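Local coordinates for protein klebicin C activity (Klebsiella pneumoniae, PDB 7NNA) that is a bacteriocin whose Tol-binding domain probably engages the efflux channel TolC during import of the toxin into the target cell, at residues 48-53 with 135-140; 63-68 with 122-127; 72-77 with 110-115; 80-85 with 104-109. All coordinates share one frame; numbering follows the deposited sequence.

Interaction 1: residues 48-53 with 135-140; sequences KAAMLS and EEEQRK
Ala50 and Glu137 meet through aliphatic carbon: the methyl CB of Ala50 sits 4.1 Å from CG of Glu137, and the backbones come nearest here, CA to CA 7.2 Å. The Glu137 chain then bends at chi2 (-47°) and turns its carboxylate away from segment 48-53, and OE1 bonds Gln43 NE2 of the same partner helix. Beside this pair the extended chain of selenomethionine Met51 brings its methyl CE to 3.7 Å from Gln138 OE1, the two side chains crossing at about a right angle. That oxygen is already an acceptor for Gln134 NE2. The two segments belong to helices 14-79 and 93-197, which run antiparallel as a long helical hairpin. The salt bridges of segment 135-140 run along its own helix. Lys140 NZ forms one with Glu137 OE1 (3.0 Å), three residues back. Arg139 takes Glu136 side-on, NE to OE1 at 2.9 Å and NH2 to OE2 at 2.8 Å; the carboxylate lies in the guanidinium plane but is itself tilted, with NE 30° out of the carboxylate plane.

Interaction 2: residues 63-68 with 122-127; sequences KLTQHL and RAEEAY. Unlike the reference sequence in segment 63-68: Gln66 (reference Leu).
Two helical segments running in opposite directions approach most closely at Leu64 and Ala123, whose CA atoms are 7.3 Å apart. Both side chains set out toward the partner helix. Leu64 has CG beside its backbone N (chi1 -56°) and CD1 anti to CA (chi2 -178°), which carries CD1 outward to the partner helix: it rests 3.8 Å from the methyl CB of Ala123. Ala123 is buried, so this is a small apolar contact set between the helices of the long antiparallel hairpin.

One residue on, the contact turns polar. Thr65 and Glu124 cross at about a right angle, and Thr65 OG1 stays 4.1 Å from Glu124 OE2, too far for a direct bond. A water fills the role instead, donating to Thr65 OG1 at 3.0 Å and to Glu124 OE2 at 3.1 Å. Since the water donates to OG1, the bond from Thr65 to the backbone O of Gln61, a turn earlier in its own helix, uses the hydroxyl's own proton and orients it. Glu124 was modelled in two conformers, so the bridge as described belongs to one of them and is doubtful as a permanent feature. Farther along, Tyr127 lies against Gln54, Lys58 and Gln61. The direct hold between these segments is thus a single methyl-to-methyl touch, with the hydroxyl and carboxylate beside it linked by a water rather than by a direct bond.

Interaction 3: residues 72-77 with 110-115; sequences VDRALQ and EEARKK
The antiparallel segments come nearest at Val72 and Arg113, with CA atoms 6.5 Å apart. Val72 lays its CG2 branch against the aliphatic part of Arg113, 3.9 Å from both CG and CD, and the two side chains lie alongside each other, pointing the same way. Arg113 starts with CG beside its carbonyl carbon (chi1 -168°) and bends at chi2 and chi3; the bends put methylenes against the valine and turn the guanidinium alongside its own helix, between Glu110 and Glu117.

There it grips Glu110 side-on: NE reaches OE1 at 2.9 Å and NH2 reaches OE2 at 2.8 Å, nearly in the guanidinium plane, with both oxygens met on the syn side. Lys114 NZ adds a bond of 2.8 Å to OE2 through the anti lone pair, so this one oxygen takes two donors. Arg113 NH1 has a further salt bridge to Glu117; with NE, NH2 and NH1 all engaged, the guanidinium is held in its rotation.

At the other border Arg74 comes across toward Ala112, NH2 lying 4.2 Å from CB, a loose contact oblique to the guanidinium; the same side chain also touches Ile109. The i to i+3 and i+4 ion pairs along one helix, with apolar touches across, fit a two-helix antiparallel coiled-coil-like hairpin.

Interaction 4: residues 80-85 with 104-109; sequences KTRPTV and GRQKAI
Thr81 turns its OG1 into the crowded position between backbone N and carbonyl carbon (chi1 72°), while the bend of Arg105 at chi3 brings its NH2 to that OG1, the side chains crossing at a slant. This is the start of the connection that joins the two long helices of the hairpin: segment 80-85 follows helix 14-79 without regular structure, and segment 104-109 lies on the returning helix 93-197.

The one hydrogen bond across runs from Arg105 NH2 to Thr81 OG1, 3.0 Å long and somewhat bent, with an N-H...O angle of 148°. The hydroxyl sits at the guanidinium edge, tilted 17° from its plane. Thr81 OG1 is bonded to the backbone O of Asn78 as well, and Arg105 NE reaches Asn78 OD1, so Asn78, in the last turn of helix 14-79, binds both partners.

Arg82 and Gln106 merely approach each other. The backbones are widely spaced here, the CA atoms of Arg82 and Gln106 9.3 Å apart, so long side chains have to bridge the interval. Both terminal nitrogens are donors and make no hydrogen bond with each other; Gln106 NE2 donates to Asn79 OD1 instead. Phe102 lies against Thr81, Arg82 and Pro83. The guanidinium of Arg82 remains oblique to the Gln106 amide, with NH2 3.5 Å from NE2.

In the fold
Interactions 1, 2 and 3 join the same two elements, helix 14-79 and helix 93-197, at successive heights of one antiparallel hairpin; interaction 4 ties the connecting loop back to the second helix. Interactions 1, 3 and 4 are surface contacts, whereas interaction 2, with buried Ala123, is partly buried. Each of the first three has a carbon-to-carbon touch, joined by a methyl-to-oxygen touch in interaction 1, a water bridge in interaction 2 and a guanidinium-to-methyl touch in interaction 3; a direct hydrogen bond crosses only in interaction 4. Leu68 packs on Arg113 between interactions 2 and 3, and Ile109 on Arg74 and Ala75 between 3 and 4. Interaction 1 stands apart, its centre about 21 Å from that of interaction 2.

Interaction 1: residues 48-53 with 135-140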
loop_
_atom_site.group_PDB
_atom_site.type_symbol
_atom_site.label_atom_id
_atom_site.label_comp_id
_atom_site.label_asym_id
_atom_site.label_seq_id
_atom_site.Cartn_x
_atom_site.Cartn_y
_atom_site.Cartn_z
ATOM N N LYS A 48 1.230 7.471 -4.129
ATOM C CA LYS A 48 1.329 8.941 -4.322
ATOM C C LYS A 48 2.272 9.253 -5.462
ATOM O O LYS A 48 2.016 10.183 -6.228
ATOM C CB LYS A 48 1.784 9.682 -3.035
ATOM C CG LYS A 48 0.742 9.715 -1.884
ATOM C CD LYS A 48 1.461 9.787 -0.450
ATOM C CE LYS A 48 2.306 11.014 -0.279
ATOM N NZ LYS A 48 2.716 11.237 1.207
ATOM N N ALA A 49 3.359 8.496 -5.595
ATOM C CA ALA A 49 4.282 8.689 -6.709
ATOM C C ALA A 49 3.576 8.380 -8.047
ATOM O O ALA A 49 3.788 9.090 -9.040
ATOM C CB ALA A 49 5.507 7.802 -6.527
ATOM N N ALA A 50 2.710 7.360 -8.078
ATOM C CA ALA A 50 1.948 7.035 -9.290
ATOM C C ALA A 50 0.876 8.157 -9.635
ATOM O O ALA A 50 0.588 8.363 -10.821
ATOM C CB ALA A 50 1.291 5.652 -9.135
HETATM N N MSE A 51 0.281 8.845 -8.639
HETATM C CA MSE A 51 -0.671 9.928 -8.902
HETATM C C MSE A 51 0.112 11.072 -9.590
HETATM O O MSE A 51 -0.328 11.549 -10.646
HETATM C CB MSE A 51 -1.294 10.469 -7.602
HETATM C CG MSE A 51 -2.088 9.408 -6.800
HETATM SE SE MSE A 51 -2.602 10.020 -5.005
HETATM C CE MSE A 51 -3.163 8.378 -4.382
ATOM N N LEU A 52 1.331 11.384 -9.079
ATOM C CA LEU A 52 2.210 12.424 -9.654
ATOM C C LEU A 52 2.578 12.110 -11.121
ATOM O O LEU A 52 2.512 12.990 -12.011
ATOM C CB LEU A 52 3.500 12.584 -8.784
ATOM C CG LEU A 52 4.531 13.634 -9.313
ATOM C CD1 LEU A 52 5.175 14.425 -8.187
ATOM C CD2 LEU A 52 5.605 12.999 -10.268
ATOM N N SER A 53 2.958 10.861 -11.378
ATOM C CA SER A 53 3.354 10.447 -12.731
ATOM C C SER A 53 2.152 10.471 -13.700
ATOM O O SER A 53 2.319 10.739 -14.896
ATOM C CB SER A 53 3.943 9.045 -12.674
ATOM O OG SER A 53 4.307 8.600 -13.966
ATOM N N GLU A 135 -3.943 2.931 -10.482
ATOM C CA GLU A 135 -4.985 2.020 -10.005
ATOM C C GLU A 135 -4.359 0.827 -9.345
ATOM O O GLU A 135 -4.822 0.413 -8.279
ATOM C CB GLU A 135 -5.879 1.527 -11.196
ATOM C CG GLU A 135 -6.869 2.567 -11.654
ATOM C CD GLU A 135 -7.311 2.457 -13.113
ATOM O OE1 GLU A 135 -7.188 1.362 -13.717
ATOM O OE2 GLU A 135 -7.800 3.479 -13.648
ATOM N N GLU A 136 -3.328 0.236 -9.980
ATOM C CA GLU A 136 -2.674 -0.960 -9.385
ATOM C C GLU A 136 -1.989 -0.654 -8.073
ATOM O O GLU A 136 -2.073 -1.460 -7.147
ATOM C CB GLU A 136 -1.694 -1.591 -10.407
ATOM C CG GLU A 136 -0.865 -2.760 -9.893
ATOM C CD GLU A 136 -1.644 -3.979 -9.414
ATOM O OE1 GLU A 136 -2.845 -4.093 -9.742
ATOM O OE2 GLU A 136 -1.053 -4.801 -8.681
ATOM N N GLU A 137 -1.319 0.503 -7.940
ATOM C CA GLU A 137 -0.656 0.820 -6.657
ATOM C C GLU A 137 -1.734 1.052 -5.550
ATOM O O GLU A 137 -1.489 0.737 -4.397
ATOM C CB GLU A 137 0.237 2.052 -6.803
ATOM C CG GLU A 137 1.458 1.789 -7.690
ATOM C CD GLU A 137 2.277 0.526 -7.445
ATOM O OE1 GLU A 137 2.541 0.162 -6.278
ATOM O OE2 GLU A 137 2.680 -0.107 -8.444
ATOM N N GLN A 138 -2.890 1.641 -5.897
ATOM C CA GLN A 138 -3.984 1.832 -4.932
ATOM C C GLN A 138 -4.580 0.478 -4.577
ATOM O O GLN A 138 -4.887 0.242 -3.418
ATOM C CB GLN A 138 -5.060 2.728 -5.559
ATOM C CG GLN A 138 -4.543 4.157 -5.714
ATOM C CD GLN A 138 -5.542 5.107 -6.395
ATOM O OE1 GLN A 138 -5.273 6.291 -6.516
ATOM N NE2 GLN A 138 -6.688 4.649 -6.877
ATOM N N ARG A 139 -4.692 -0.447 -5.536
ATOM C CA ARG A 139 -5.221 -1.794 -5.245
ATOM C C ARG A 139 -4.281 -2.487 -4.230
ATOM O O ARG A 139 -4.755 -3.115 -3.230
ATOM C CB ARG A 139 -5.308 -2.632 -6.562
ATOM C CG ARG A 139 -5.968 -4.020 -6.373
ATOM C CD ARG A 139 -5.682 -5.022 -7.546
ATOM N NE ARG A 139 -4.253 -5.395 -7.613
ATOM C CZ ARG A 139 -3.657 -6.277 -6.814
ATOM N NH1 ARG A 139 -4.356 -6.921 -5.884
ATOM N NH2 ARG A 139 -2.358 -6.502 -6.919
ATOM N N LYS A 140 -2.969 -2.426 -4.497
ATOM C CA LYS A 140 -2.008 -3.088 -3.600
ATOM C C LYS A 140 -2.038 -2.455 -2.209
ATOM O O LYS A 140 -1.902 -3.152 -1.194
ATOM C CB LYS A 140 -0.594 -2.997 -4.177
ATOM C CG LYS A 140 -0.506 -3.787 -5.471
ATOM C CD LYS A 140 0.886 -3.957 -6.011
ATOM C CE LYS A 140 1.523 -2.667 -6.362
ATOM N NZ LYS A 140 2.977 -2.823 -6.688
#

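Interaction 2: residues 63-68 with 122-127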
loop_
_atom_site.group_PDB
_atom_site.type_symbol
_atom_site.label_atom_id
_atom_site.label_comp_id
_atom_site.label_asym_id
_atom_site.label_seq_id
_atom_site.Cartn_x
_atom_site.Cartn_y
_atom_site.Cartn_z
ATOM N N LYS A 63 -0.817 18.424 -24.261
ATOM C CA LYS A 63 0.126 19.223 -25.031
ATOM C C LYS A 63 0.346 18.727 -26.467
ATOM O O LYS A 63 0.425 19.529 -27.417
ATOM C CB LYS A 63 1.462 19.280 -24.277
ATOM C CG LYS A 63 2.510 20.171 -24.944
ATOM C CD LYS A 63 3.921 19.879 -24.375
ATOM C CE LYS A 63 5.027 20.530 -25.188
ATOM N NZ LYS A 63 5.520 19.644 -26.302
ATOM N N LEU A 64 0.532 17.416 -26.625
ATOM C CA LEU A 64 0.752 16.859 -27.954
ATOM C C LEU A 64 -0.551 16.819 -28.767
ATOM O O LEU A 64 -0.496 16.918 -29.976
ATOM C CB LEU A 64 1.477 15.504 -27.875
ATOM C CG LEU A 64 2.819 15.572 -27.103
ATOM C CD1 LEU A 64 3.497 14.234 -27.095
ATOM C CD2 LEU A 64 3.765 16.588 -27.720
ATOM N N THR A 65 -1.713 16.733 -28.116
ATOM C CA THR A 65 -2.994 16.813 -28.806
ATOM C C THR A 65 -3.152 18.245 -29.372
ATOM O O THR A 65 -3.604 18.441 -30.507
ATOM C CB THR A 65 -4.118 16.404 -27.825
ATOM O OG1 THR A 65 -3.978 15.017 -27.563
ATOM C CG2 THR A 65 -5.529 16.662 -28.376
ATOM N N GLN A 66 -2.744 19.252 -28.587
ATOM C CA GLN A 66 -2.794 20.641 -29.045
ATOM C C GLN A 66 -1.857 20.845 -30.215
ATOM O O GLN A 66 -2.216 21.552 -31.174
ATOM C CB GLN A 66 -2.438 21.606 -27.912
ATOM C CG GLN A 66 -2.518 23.092 -28.340
ATOM C CD GLN A 66 -3.928 23.475 -28.750
ATOM O OE1 GLN A 66 -4.912 23.191 -28.045
ATOM N NE2 GLN A 66 -4.051 24.125 -29.918
ATOM N N HIS A 67 -0.673 20.226 -30.186
ATOM C CA HIS A 67 0.251 20.359 -31.311
ATOM C C HIS A 67 -0.363 19.783 -32.609
ATOM O O HIS A 67 -0.295 20.425 -33.657
ATOM C CB HIS A 67 1.592 19.722 -30.990
ATOM C CG HIS A 67 2.533 19.874 -32.120
ATOM N ND1 HIS A 67 2.924 21.123 -32.554
ATOM C CD2 HIS A 67 3.092 18.936 -32.907
ATOM C CE1 HIS A 67 3.745 20.909 -33.569
ATOM N NE2 HIS A 67 3.903 19.605 -33.791
ATOM N N LEU A 68 -1.022 18.626 -32.516
ATOM C CA LEU A 68 -1.712 18.007 -33.650
ATOM C C LEU A 68 -2.817 18.956 -34.163
ATOM O O LEU A 68 -2.903 19.228 -35.352
ATOM C CB LEU A 68 -2.323 16.671 -33.183
ATOM C CG LEU A 68 -3.267 15.963 -34.169
ATOM C CD1 LEU A 68 -2.559 15.671 -35.539
ATOM C CD2 LEU A 68 -3.726 14.700 -33.578
ATOM N N ARG A 122 0.940 8.115 -28.898
ATOM C CA ARG A 122 1.856 7.518 -27.925
ATOM C C ARG A 122 1.641 8.129 -26.557
ATOM O O ARG A 122 1.670 7.404 -25.565
ATOM C CB ARG A 122 3.327 7.722 -28.324
ATOM C CG ARG A 122 3.709 7.087 -29.646
ATOM C CD ARG A 122 5.214 7.099 -29.847
ATOM N NE ARG A 122 5.577 6.891 -31.248
ATOM C CZ ARG A 122 6.125 7.814 -32.029
ATOM N NH1 ARG A 122 6.425 9.012 -31.544
ATOM N NH2 ARG A 122 6.424 7.532 -33.286
ATOM N N ALA A 123 1.447 9.455 -26.493
ATOM C CA ALA A 123 1.211 10.156 -25.225
ATOM C C ALA A 123 -0.140 9.743 -24.597
ATOM O O ALA A 123 -0.214 9.618 -23.362
ATOM C CB ALA A 123 1.264 11.667 -25.456
ATOM N N GLU A 124 -1.166 9.482 -25.434
ATOM C CA GLU A 124 -2.489 9.024 -24.978
ATOM C C GLU A 124 -2.346 7.644 -24.325
ATOM O O GLU A 124 -2.912 7.399 -23.254
ATOM C CB GLU A 124 -3.460 8.932 -26.177
ATOM C CG GLU A 124 -4.079 10.243 -26.622
ATOM C CD GLU A 124 -4.827 10.182 -27.950
ATOM O OE1 GLU A 124 -4.799 9.121 -28.624
ATOM O OE2 GLU A 124 -5.427 11.215 -28.325
ATOM N N GLU A 125 -1.566 6.750 -24.966
ATOM C CA GLU A 125 -1.291 5.406 -24.491
ATOM C C GLU A 125 -0.465 5.473 -23.171
ATOM O O GLU A 125 -0.683 4.671 -22.252
ATOM C CB GLU A 125 -0.488 4.654 -25.567
ATOM C CG GLU A 125 -1.337 3.970 -26.617
ATOM C CD GLU A 125 -0.600 3.376 -27.819
ATOM O OE1 GLU A 125 0.613 3.653 -27.997
ATOM O OE2 GLU A 125 -1.259 2.657 -28.607
ATOM N N ALA A 126 0.478 6.410 -23.092
ATOM C CA ALA A 126 1.289 6.566 -21.886
ATOM C C ALA A 126 0.420 7.100 -20.716
ATOM O O ALA A 126 0.629 6.687 -19.575
ATOM C CB ALA A 126 2.459 7.498 -22.180
ATOM N N TYR A 127 -0.608 7.925 -21.000
ATOM C CA TYR A 127 -1.534 8.425 -19.966
ATOM C C TYR A 127 -2.426 7.298 -19.490
ATOM O O TYR A 127 -2.629 7.163 -18.286
ATOM C CB TYR A 127 -2.374 9.589 -20.517
ATOM C CG TYR A 127 -3.458 10.042 -19.570
ATOM C CD1 TYR A 127 -3.169 10.341 -18.242
ATOM C CD2 TYR A 127 -4.778 10.125 -19.985
ATOM C CE1 TYR A 127 -4.162 10.744 -17.362
ATOM C CE2 TYR A 127 -5.779 10.556 -19.123
ATOM C CZ TYR A 127 -5.465 10.866 -17.810
ATOM O OH TYR A 127 -6.445 11.312 -16.957
HETATM O O HOH W 1 -5.132 13.747 -30.052
#

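Interaction 3: residues 72-77 with 110-115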
loop_
_atom_site.group_PDB
_atom_site.type_symbol
_atom_site.label_atom_id
_atom_site.label_comp_id
_atom_site.label_asym_id
_atom_site.label_seq_id
_atom_site.Cartn_x
_atom_site.Cartn_y
_atom_site.Cartn_z
ATOM N N VAL A 72 -3.090 20.501 -37.908
ATOM C CA VAL A 72 -4.334 20.426 -38.701
ATOM C C VAL A 72 -4.772 21.875 -39.189
ATOM O O VAL A 72 -5.157 22.033 -40.336
ATOM C CB VAL A 72 -5.464 19.690 -37.935
ATOM C CG1 VAL A 72 -6.774 19.818 -38.688
ATOM C CG2 VAL A 72 -5.116 18.199 -37.735
ATOM N N ASP A 73 -4.706 22.893 -38.324
ATOM C CA ASP A 73 -5.039 24.278 -38.739
ATOM C C ASP A 73 -4.077 24.803 -39.821
ATOM O O ASP A 73 -4.488 25.572 -40.691
ATOM C CB ASP A 73 -4.991 25.242 -37.548
ATOM C CG ASP A 73 -6.148 25.137 -36.571
ATOM O OD1 ASP A 73 -7.212 24.568 -36.951
ATOM O OD2 ASP A 73 -6.003 25.642 -35.441
ATOM N N ARG A 74 -2.811 24.389 -39.783
ATOM C CA ARG A 74 -1.841 24.774 -40.839
ATOM C C ARG A 74 -2.297 24.165 -42.188
ATOM O O ARG A 74 -2.242 24.823 -43.218
ATOM C CB ARG A 74 -0.475 24.200 -40.463
ATOM C CG ARG A 74 0.688 24.532 -41.370
ATOM C CD ARG A 74 2.010 23.872 -40.884
ATOM N NE ARG A 74 2.242 23.991 -39.434
ATOM C CZ ARG A 74 3.114 23.247 -38.750
ATOM N NH1 ARG A 74 3.239 23.397 -37.435
ATOM N NH2 ARG A 74 3.848 22.335 -39.370
ATOM N N ALA A 75 -2.805 22.924 -42.170
ATOM C CA ALA A 75 -3.313 22.284 -43.386
ATOM C C ALA A 75 -4.501 23.047 -43.910
ATOM O O ALA A 75 -4.551 23.332 -45.108
ATOM C CB ALA A 75 -3.701 20.828 -43.091
ATOM N N LEU A 76 -5.465 23.395 -43.050
ATOM C CA LEU A 76 -6.675 24.046 -43.525
ATOM C C LEU A 76 -6.422 25.465 -44.051
ATOM O O LEU A 76 -7.092 25.886 -44.980
ATOM C CB LEU A 76 -7.776 24.007 -42.470
ATOM C CG LEU A 76 -8.103 22.585 -41.906
ATOM C CD1 LEU A 76 -9.248 22.663 -40.894
ATOM C CD2 LEU A 76 -8.384 21.559 -43.026
ATOM N N GLN A 77 -5.412 26.152 -43.520
ATOM C CA GLN A 77 -5.012 27.452 -44.023
ATOM C C GLN A 77 -4.375 27.273 -45.392
ATOM O O GLN A 77 -4.698 28.009 -46.312
ATOM C CB GLN A 77 -3.973 28.080 -43.092
ATOM C CG GLN A 77 -4.477 28.425 -41.714
ATOM C CD GLN A 77 -5.548 29.464 -41.775
ATOM O OE1 GLN A 77 -5.498 30.410 -42.591
ATOM N NE2 GLN A 77 -6.549 29.313 -40.906
ATOM N N GLU A 110 0.909 17.317 -44.553
ATOM C CA GLU A 110 0.377 16.008 -44.186
ATOM C C GLU A 110 1.472 15.129 -43.498
ATOM O O GLU A 110 1.175 14.477 -42.497
ATOM C CB GLU A 110 -0.322 15.341 -45.378
ATOM C CG GLU A 110 -0.745 13.910 -45.095
ATOM C CD GLU A 110 -1.764 13.762 -43.965
ATOM O OE1 GLU A 110 -2.410 14.762 -43.575
ATOM O OE2 GLU A 110 -1.922 12.628 -43.475
ATOM N N GLU A 111 2.744 15.182 -43.959
ATOM C CA GLU A 111 3.806 14.427 -43.252
ATOM C C GLU A 111 3.979 14.902 -41.834
ATOM O O GLU A 111 4.106 14.089 -40.918
ATOM C CB GLU A 111 5.142 14.522 -44.006
ATOM C CG GLU A 111 5.075 13.777 -45.326
ATOM C CD GLU A 111 4.994 12.252 -45.254
ATOM O OE1 GLU A 111 4.514 11.643 -46.240
ATOM O OE2 GLU A 111 5.412 11.660 -44.233
ATOM N N ALA A 112 3.945 16.204 -41.620
ATOM C CA ALA A 112 4.065 16.770 -40.272
ATOM C C ALA A 112 2.833 16.419 -39.412
ATOM O O ALA A 112 2.924 16.258 -38.184
ATOM C CB ALA A 112 4.209 18.287 -40.372
ATOM N N ARG A 113 1.681 16.304 -40.026
ATOM C CA ARG A 113 0.432 15.982 -39.287
ATOM C C ARG A 113 0.468 14.517 -38.888
ATOM O O ARG A 113 0.127 14.180 -37.752
ATOM C CB ARG A 113 -0.795 16.269 -40.186
ATOM C CG ARG A 113 -2.109 16.227 -39.340
ATOM C CD ARG A 113 -3.309 15.748 -40.194
ATOM N NE ARG A 113 -3.042 14.426 -40.795
ATOM C CZ ARG A 113 -3.115 13.249 -40.171
ATOM N NH1 ARG A 113 -3.581 13.170 -38.922
ATOM N NH2 ARG A 113 -2.739 12.145 -40.792
ATOM N N LYS A 114 0.943 13.644 -39.786
ATOM C CA LYS A 114 1.066 12.208 -39.476
ATOM C C LYS A 114 2.010 12.000 -38.296
ATOM O O LYS A 114 1.727 11.166 -37.404
ATOM C CB LYS A 114 1.606 11.451 -40.714
ATOM C CG LYS A 114 0.511 11.026 -41.693
ATOM C CD LYS A 114 1.090 10.066 -42.780
ATOM C CE LYS A 114 0.012 9.406 -43.641
ATOM N NZ LYS A 114 -0.834 10.342 -44.551
ATOM N N LYS A 115 3.111 12.752 -38.257
ATOM C CA LYS A 115 4.054 12.646 -37.144
ATOM C C LYS A 115 3.460 13.216 -35.856
ATOM O O LYS A 115 3.573 12.576 -34.795
ATOM C CB LYS A 115 5.347 13.365 -37.512
ATOM C CG LYS A 115 6.428 13.248 -36.463
ATOM C CD LYS A 115 7.527 14.240 -36.708
ATOM C CE LYS A 115 8.675 14.014 -35.752
ATOM N NZ LYS A 115 9.677 15.082 -35.899
#

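Interaction 4: residues 80-85 with 104-109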
loop_
_atom_site.group_PDB
_atom_site.type_symbol
_atom_site.label_atom_id
_atom_site.label_comp_id
_atom_site.label_asym_id
_atom_site.label_seq_id
_atom_site.Cartn_x
_atom_site.Cartn_y
_atom_site.Cartn_z
ATOM N N LYS A 80 -6.682 26.792 -48.466
ATOM C CA LYS A 80 -7.287 27.985 -49.097
ATOM C C LYS A 80 -6.546 28.440 -50.311
ATOM O O LYS A 80 -7.133 29.177 -51.096
ATOM C CB LYS A 80 -7.352 29.157 -48.098
ATOM C CG LYS A 80 -8.068 28.764 -46.806
ATOM C CD LYS A 80 -9.508 28.489 -47.022
ATOM C CE LYS A 80 -10.274 28.343 -45.697
ATOM N NZ LYS A 80 -9.669 29.127 -44.589
ATOM N N THR A 81 -5.244 28.146 -50.429
ATOM C CA THR A 81 -4.440 28.593 -51.568
ATOM C C THR A 81 -4.521 27.656 -52.775
ATOM O O THR A 81 -3.774 27.858 -53.747
ATOM C CB THR A 81 -2.937 28.757 -51.158
ATOM O OG1 THR A 81 -2.323 27.484 -50.955
ATOM C CG2 THR A 81 -2.765 29.605 -49.897
ATOM N N ARG A 82 -5.394 26.624 -52.740
ATOM C CA ARG A 82 -5.510 25.693 -53.885
ATOM C C ARG A 82 -5.833 26.483 -55.191
ATOM O O ARG A 82 -6.810 27.214 -55.241
ATOM C CB ARG A 82 -6.657 24.671 -53.658
ATOM C CG ARG A 82 -6.767 23.608 -54.763
ATOM C CD ARG A 82 -8.069 22.814 -54.636
ATOM N NE ARG A 82 -8.056 22.093 -53.346
ATOM C CZ ARG A 82 -7.533 20.874 -53.184
ATOM N NH1 ARG A 82 -7.062 20.193 -54.243
ATOM N NH2 ARG A 82 -7.447 20.341 -51.972
ATOM N N PRO A 83 -4.995 26.359 -56.221
ATOM C CA PRO A 83 -5.284 27.064 -57.492
ATOM C C PRO A 83 -6.339 26.364 -58.347
ATOM O O PRO A 83 -6.621 25.191 -58.148
ATOM C CB PRO A 83 -3.920 27.050 -58.241
ATOM C CG PRO A 83 -3.232 25.839 -57.714
ATOM C CD PRO A 83 -3.760 25.560 -56.293
ATOM N N THR A 84 -6.865 27.073 -59.373
ATOM C CA THR A 84 -7.845 26.504 -60.295
ATOM C C THR A 84 -7.143 26.104 -61.564
ATOM O O THR A 84 -6.515 26.947 -62.202
ATOM C CB THR A 84 -8.925 27.565 -60.590
ATOM O OG1 THR A 84 -9.744 27.599 -59.415
ATOM C CG2 THR A 84 -9.783 27.235 -61.816
ATOM N N VAL A 85 -7.251 24.815 -61.930
ATOM C CA VAL A 85 -6.681 24.226 -63.159
ATOM C C VAL A 85 -7.782 23.318 -63.724
ATOM O O VAL A 85 -7.928 22.152 -63.302
ATOM C CB VAL A 85 -5.387 23.419 -62.895
ATOM C CG1 VAL A 85 -4.894 22.785 -64.191
ATOM C CG2 VAL A 85 -4.305 24.296 -62.264
ATOM N N GLY A 104 2.855 20.097 -53.296
ATOM C CA GLY A 104 4.059 19.883 -52.482
ATOM C C GLY A 104 3.839 20.377 -51.062
ATOM O O GLY A 104 4.255 19.726 -50.100
ATOM N N ARG A 105 3.190 21.553 -50.917
ATOM C CA ARG A 105 2.908 22.116 -49.577
ATOM C C ARG A 105 1.879 21.258 -48.847
ATOM O O ARG A 105 2.027 21.000 -47.654
ATOM C CB ARG A 105 2.291 23.501 -49.716
ATOM C CG ARG A 105 3.327 24.610 -50.030
ATOM C CD ARG A 105 2.744 25.975 -49.826
ATOM N NE ARG A 105 1.495 26.199 -50.590
ATOM C CZ ARG A 105 1.428 26.739 -51.805
ATOM N NH1 ARG A 105 2.538 26.940 -52.515
ATOM N NH2 ARG A 105 0.247 26.995 -52.357
ATOM N N GLN A 106 0.842 20.787 -49.561
ATOM C CA GLN A 106 -0.176 19.941 -48.893
ATOM C C GLN A 106 0.421 18.572 -48.428
ATOM O O GLN A 106 0.105 18.075 -47.337
ATOM C CB GLN A 106 -1.380 19.765 -49.833
ATOM C CG GLN A 106 -2.550 19.047 -49.170
ATOM C CD GLN A 106 -3.688 18.933 -50.131
ATOM O OE1 GLN A 106 -3.574 18.277 -51.170
ATOM N NE2 GLN A 106 -4.768 19.587 -49.842
ATOM N N LYS A 107 1.314 17.983 -49.221
ATOM C CA LYS A 107 1.953 16.715 -48.904
ATOM C C LYS A 107 2.905 16.883 -47.715
ATOM O O LYS A 107 3.017 15.954 -46.860
ATOM C CB LYS A 107 2.809 16.228 -50.115
ATOM C CG LYS A 107 1.980 15.666 -51.261
ATOM C CD LYS A 107 1.682 14.156 -51.130
ATOM C CE LYS A 107 0.706 13.596 -52.155
ATOM N NZ LYS A 107 0.423 12.128 -51.945
ATOM N N ALA A 108 3.634 18.033 -47.671
ATOM C CA ALA A 108 4.578 18.298 -46.565
ATOM C C ALA A 108 3.838 18.517 -45.252
ATOM O O ALA A 108 4.300 18.057 -44.172
ATOM C CB ALA A 108 5.460 19.491 -46.870
ATOM N N ILE A 109 2.718 19.263 -45.304
ATOM C CA ILE A 109 1.928 19.464 -44.084
ATOM C C ILE A 109 1.334 18.154 -43.619
ATOM O O ILE A 109 1.337 17.882 -42.401
ATOM C CB ILE A 109 0.905 20.604 -44.202
ATOM C CG1 ILE A 109 1.685 21.921 -44.380
ATOM C CG2 ILE A 109 -0.037 20.696 -42.966
ATOM C CD1 ILE A 109 0.746 23.085 -44.835
#